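Local coordinates for trypsin-like serine protease (Magnetospirillum magneticum, PDB 5HMA), which promotes magnetite formation and activates the protease MamE in magnetosomes, and has a protease-like domain, probably inactive, that binds transition metal ions, at residues 5-13 with 21-29. Residues are numbered along the deposited sequence; the frame is centred on the assembly and turned at random.
Sequences VPPAVVGVG and PVASGAIVG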
ATOM      1  N   VAL A   5       3.094  -5.952 -12.038  1.00 58.47           N
ATOM      2  CA  VAL A   5       2.904  -5.262 -10.750  1.00 49.67           C
ATOM      3  C   VAL A   5       2.228  -6.142  -9.685  1.00 46.76           C
ATOM      4  O   VAL A   5       2.652  -6.140  -8.517  1.00 44.47           O
ATOM      5  CB  VAL A   5       2.090  -3.943 -10.943  1.00 51.58           C
ATOM      6  CG1 VAL A   5       1.609  -3.367  -9.600  1.00 46.45           C
ATOM      7  CG2 VAL A   5       2.903  -2.933 -11.698  1.00 48.65           C
ATOM      8  N   PRO A   6       1.177  -6.902 -10.066  1.00 49.17           N
ATOM      9  CA  PRO A   6       0.475  -7.644  -9.007  1.00 44.24           C
ATOM     10  C   PRO A   6       1.321  -8.564  -8.103  1.00 43.75           C
ATOM     11  O   PRO A   6       0.930  -8.738  -6.947  1.00 41.26           O
ATOM     12  CB  PRO A   6      -0.548  -8.479  -9.796  1.00 44.17           C
ATOM     13  CG  PRO A   6      -0.828  -7.644 -11.026  1.00 45.79           C
ATOM     14  CD  PRO A   6       0.519  -7.078 -11.385  1.00 46.19           C
ATOM     15  N   PRO A   7       2.435  -9.145  -8.598  1.00 44.28           N
ATOM     16  CA  PRO A   7       3.138 -10.011  -7.637  1.00 43.36           C
ATOM     17  C   PRO A   7       3.633  -9.272  -6.395  1.00 51.91           C
ATOM     18  O   PRO A   7       3.723  -9.879  -5.326  1.00 44.18           O
ATOM     19  CB  PRO A   7       4.319 -10.550  -8.448  1.00 44.11           C
ATOM     20  CG  PRO A   7       3.813 -10.567  -9.878  1.00 45.42           C
ATOM     21  CD  PRO A   7       2.959  -9.308  -9.972  1.00 40.71           C
ATOM     22  N   ALA A   8       3.906  -7.975  -6.524  1.00 43.79           N
ATOM     23  CA  ALA A   8       4.382  -7.176  -5.394  1.00 47.51           C
ATOM     24  C   ALA A   8       3.228  -6.499  -4.624  1.00 45.05           C
ATOM     25  O   ALA A   8       3.465  -5.668  -3.746  1.00 46.73           O
ATOM     26  CB  ALA A   8       5.393  -6.113  -5.891  1.00 38.43           C
ATOM     27  N   VAL A   9       1.988  -6.849  -4.976  1.00 44.99           N
ATOM     28  CA  VAL A   9       0.795  -6.322  -4.304  1.00 40.69           C
ATOM     29  C   VAL A   9       0.266  -7.404  -3.383  1.00 42.95           C
ATOM     30  O   VAL A   9      -0.078  -8.502  -3.850  1.00 42.17           O
ATOM     31  CB  VAL A   9      -0.288  -5.891  -5.317  1.00 41.16           C
ATOM     32  CG1 VAL A   9      -1.504  -5.285  -4.593  1.00 39.84           C
ATOM     33  CG2 VAL A   9       0.292  -4.924  -6.320  1.00 40.33           C
ATOM     34  N   VAL A  10       0.228  -7.119  -2.082  1.00 39.49           N
ATOM     35  CA  VAL A  10      -0.138  -8.144  -1.099  1.00 45.36           C
ATOM     36  C   VAL A  10      -1.380  -7.746  -0.327  1.00 49.38           C
ATOM     37  O   VAL A  10      -1.781  -6.575  -0.325  1.00 43.76           O
ATOM     38  CB  VAL A  10       1.007  -8.427  -0.096  1.00 43.86           C
ATOM     39  CG1 VAL A  10       2.234  -9.022  -0.790  1.00 36.94           C
ATOM     40  CG2 VAL A  10       1.364  -7.160   0.705  1.00 38.38           C
ATOM     41  N   GLY A  11      -1.984  -8.726   0.342  1.00 45.64           N
ATOM     42  CA  GLY A  11      -3.039  -8.437   1.297  1.00 40.21           C
ATOM     43  C   GLY A  11      -2.430  -8.419   2.697  1.00 46.98           C
ATOM     44  O   GLY A  11      -1.486  -9.159   2.974  1.00 45.34           O
ATOM     45  N   VAL A  12      -2.969  -7.580   3.576  1.00 40.36           N
ATOM     46  CA  VAL A  12      -2.520  -7.527   4.960  1.00 47.73           C
ATOM     47  C   VAL A  12      -3.709  -7.750   5.895  1.00 47.42           C
ATOM     48  O   VAL A  12      -4.783  -7.212   5.662  1.00 43.96           O
ATOM     49  CB  VAL A  12      -1.829  -6.176   5.262  1.00 53.55           C
ATOM     50  CG1 VAL A  12      -1.424  -6.113   6.711  1.00 52.09           C
ATOM     51  CG2 VAL A  12      -0.613  -5.971   4.344  1.00 45.07           C
ATOM     52  N   GLY A  13      -3.519  -8.533   6.958  1.00 46.13           N
ATOM     53  CA  GLY A  13      -4.582  -8.750   7.923  1.00 36.08           C
ATOM     54  C   GLY A  13      -4.100  -9.426   9.192  1.00 44.21           C
ATOM     55  O   GLY A  13      -2.893  -9.524   9.422  1.00 40.74           O
ATOM     56  N   PRO A  21      -7.355 -10.600   4.016  1.00 59.33           N
ATOM     57  CA  PRO A  21      -6.867  -9.214   4.028  1.00 48.94           C
ATOM     58  C   PRO A  21      -7.950  -8.216   4.424  1.00 50.24           C
ATOM     59  O   PRO A  21      -9.083  -8.350   3.950  1.00 46.43           O
ATOM     60  CB  PRO A  21      -6.431  -8.981   2.577  1.00 51.35           C
ATOM     61  CG  PRO A  21      -6.125 -10.359   2.038  1.00 58.99           C
ATOM     62  CD  PRO A  21      -7.033 -11.306   2.758  1.00 55.76           C
ATOM     63  N   VAL A  22      -7.608  -7.258   5.291  1.00 50.20           N
ATOM     64  CA  VAL A  22      -8.469  -6.111   5.593  1.00 54.24           C
ATOM     65  C   VAL A  22      -7.863  -4.861   4.964  1.00 55.84           C
ATOM     66  O   VAL A  22      -8.433  -3.777   5.025  1.00 55.23           O
ATOM     67  CB  VAL A  22      -8.643  -5.902   7.102  1.00 52.57           C
ATOM     68  CG1 VAL A  22      -9.185  -7.169   7.761  1.00 63.49           C
ATOM     69  CG2 VAL A  22      -7.310  -5.478   7.738  1.00 42.67           C
ATOM     70  N   ALA A  23      -6.675  -5.022   4.392  1.00 48.27           N
ATOM     71  CA  ALA A  23      -6.014  -3.954   3.649  1.00 50.30           C
ATOM     72  C   ALA A  23      -5.023  -4.568   2.680  1.00 46.53           C
ATOM     73  O   ALA A  23      -4.810  -5.784   2.672  1.00 46.97           O
ATOM     74  CB  ALA A  23      -5.306  -2.978   4.588  1.00 43.62           C
ATOM     75  N   SER A  24      -4.420  -3.711   1.869  1.00 35.72           N
ATOM     76  CA  SER A  24      -3.403  -4.112   0.908  1.00 42.29           C
ATOM     77  C   SER A  24      -2.059  -3.587   1.376  1.00 45.92           C
ATOM     78  O   SER A  24      -1.980  -2.896   2.397  1.00 41.44           O
ATOM     79  CB  SER A  24      -3.722  -3.584  -0.484  1.00 40.71           C
ATOM     80  OG  SER A  24      -4.974  -4.071  -0.923  1.00 48.09           O
ATOM     81  N   GLY A  25      -1.016  -3.908   0.616  1.00 41.01           N
ATOM     82  CA  GLY A  25       0.349  -3.546   0.961  1.00 38.90           C
ATOM     83  C   GLY A  25       1.239  -3.724  -0.258  1.00 44.18           C
ATOM     84  O   GLY A  25       0.821  -4.357  -1.239  1.00 41.27           O
ATOM     85  N   ALA A  26       2.451  -3.166  -0.199  1.00 40.67           N
ATOM     86  CA  ALA A  26       3.392  -3.186  -1.326  1.00 46.98           C
ATOM     87  C   ALA A  26       4.716  -3.803  -0.882  1.00 45.72           C
ATOM     88  O   ALA A  26       5.289  -3.366   0.113  1.00 49.67           O
ATOM     89  CB  ALA A  26       3.624  -1.755  -1.873  1.00 36.20           C
ATOM     90  N   ILE A  27       5.198  -4.815  -1.605  1.00 40.25           N
ATOM     91  CA  ILE A  27       6.500  -5.396  -1.284  1.00 41.41           C
ATOM     92  C   ILE A  27       7.588  -4.483  -1.815  1.00 45.64           C
ATOM     93  O   ILE A  27       7.615  -4.183  -3.011  1.00 44.48           O
ATOM     94  CB  ILE A  27       6.677  -6.813  -1.862  1.00 40.06           C
ATOM     95  CG1 ILE A  27       5.478  -7.710  -1.538  1.00 39.90           C
ATOM     96  CG2 ILE A  27       7.960  -7.454  -1.306  1.00 35.48           C
ATOM     97  CD1 ILE A  27       5.715  -9.162  -1.951  1.00 39.71           C
ATOM     98  N   VAL A  28       8.501  -4.051  -0.947  1.00 40.25           N
ATOM     99  CA  VAL A  28       9.504  -3.094  -1.390  1.00 44.19           C
ATOM    100  C   VAL A  28      10.927  -3.603  -1.168  1.00 45.98           C
ATOM    101  O   VAL A  28      11.903  -2.886  -1.412  1.00 55.20           O
ATOM    102  CB  VAL A  28       9.275  -1.731  -0.708  1.00 42.74           C
ATOM    103  CG1 VAL A  28       7.920  -1.154  -1.163  1.00 40.13           C
ATOM    104  CG2 VAL A  28       9.311  -1.885   0.809  1.00 49.43           C
ATOM    105  N   GLY A  29      11.057  -4.856  -0.745  1.00 53.81           N
ATOM    106  CA  GLY A  29      12.384  -5.429  -0.559  1.00 48.38           C
ATOM    107  C   GLY A  29      12.398  -6.928  -0.788  1.00 52.04           C
ATOM    108  O   GLY A  29      11.432  -7.630  -0.463  1.00 48.20           O
TER
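Val10 meets Ile27 with one methyl and Gly25 with the other. Its CG1 packs against Ile27 CG1 at 3.6 Å, the two side chains crossing at about a right angle. With CG1 anti to the carbonyl carbon (chi1 -64°), CG2 falls between N and C of its own residue and rests over the peptide of Gly25, 3.5 Å from Gly25 O. Gly25, with no side chain, lies beside the CG2 methyls of both Val10 and Val12. The extended chain of Ile27 (chi2 -173°) brings CD1 to Val10 CG1 and, more loosely, to the Pro7 carbonyl oxygen.

On the same face Val12 places CG2 over the Ser24 carbonyl (CG2 to O 3.9 Å), and Val49 and Ile47 of strand 47-51 and Val34 of strand 33-37 pack against these valines. The other face carries Val9, Ser24 and Ala26. Pro21 lays CB and CG against Gly11 CA, both at 3.7 Å; Gly11 has no side chain on that face, and the proline ring can lie close. Ser24 OG bonds to Glu146 O and Arg106 N, tying this face to residues beyond the hairpin.

The backbones pair antiparallel. Val10 N to Gly25 O (2.9 Å) and Val12 N to Ala23 O (2.7 Å) are nearly straight at hydrogen, yet each donor sits well above the carbonyl plane; the return bond from Gly25 N is weak. Val12 O takes two donors, Val22 N at 2.8 Å and Ala23 N at 3.2 Å. Val22 and Ala23 thus both face the single residue Val12, a classic beta bulge, set in the hairpin that begins the N-terminal six-stranded barrel of the trypsin-like fold.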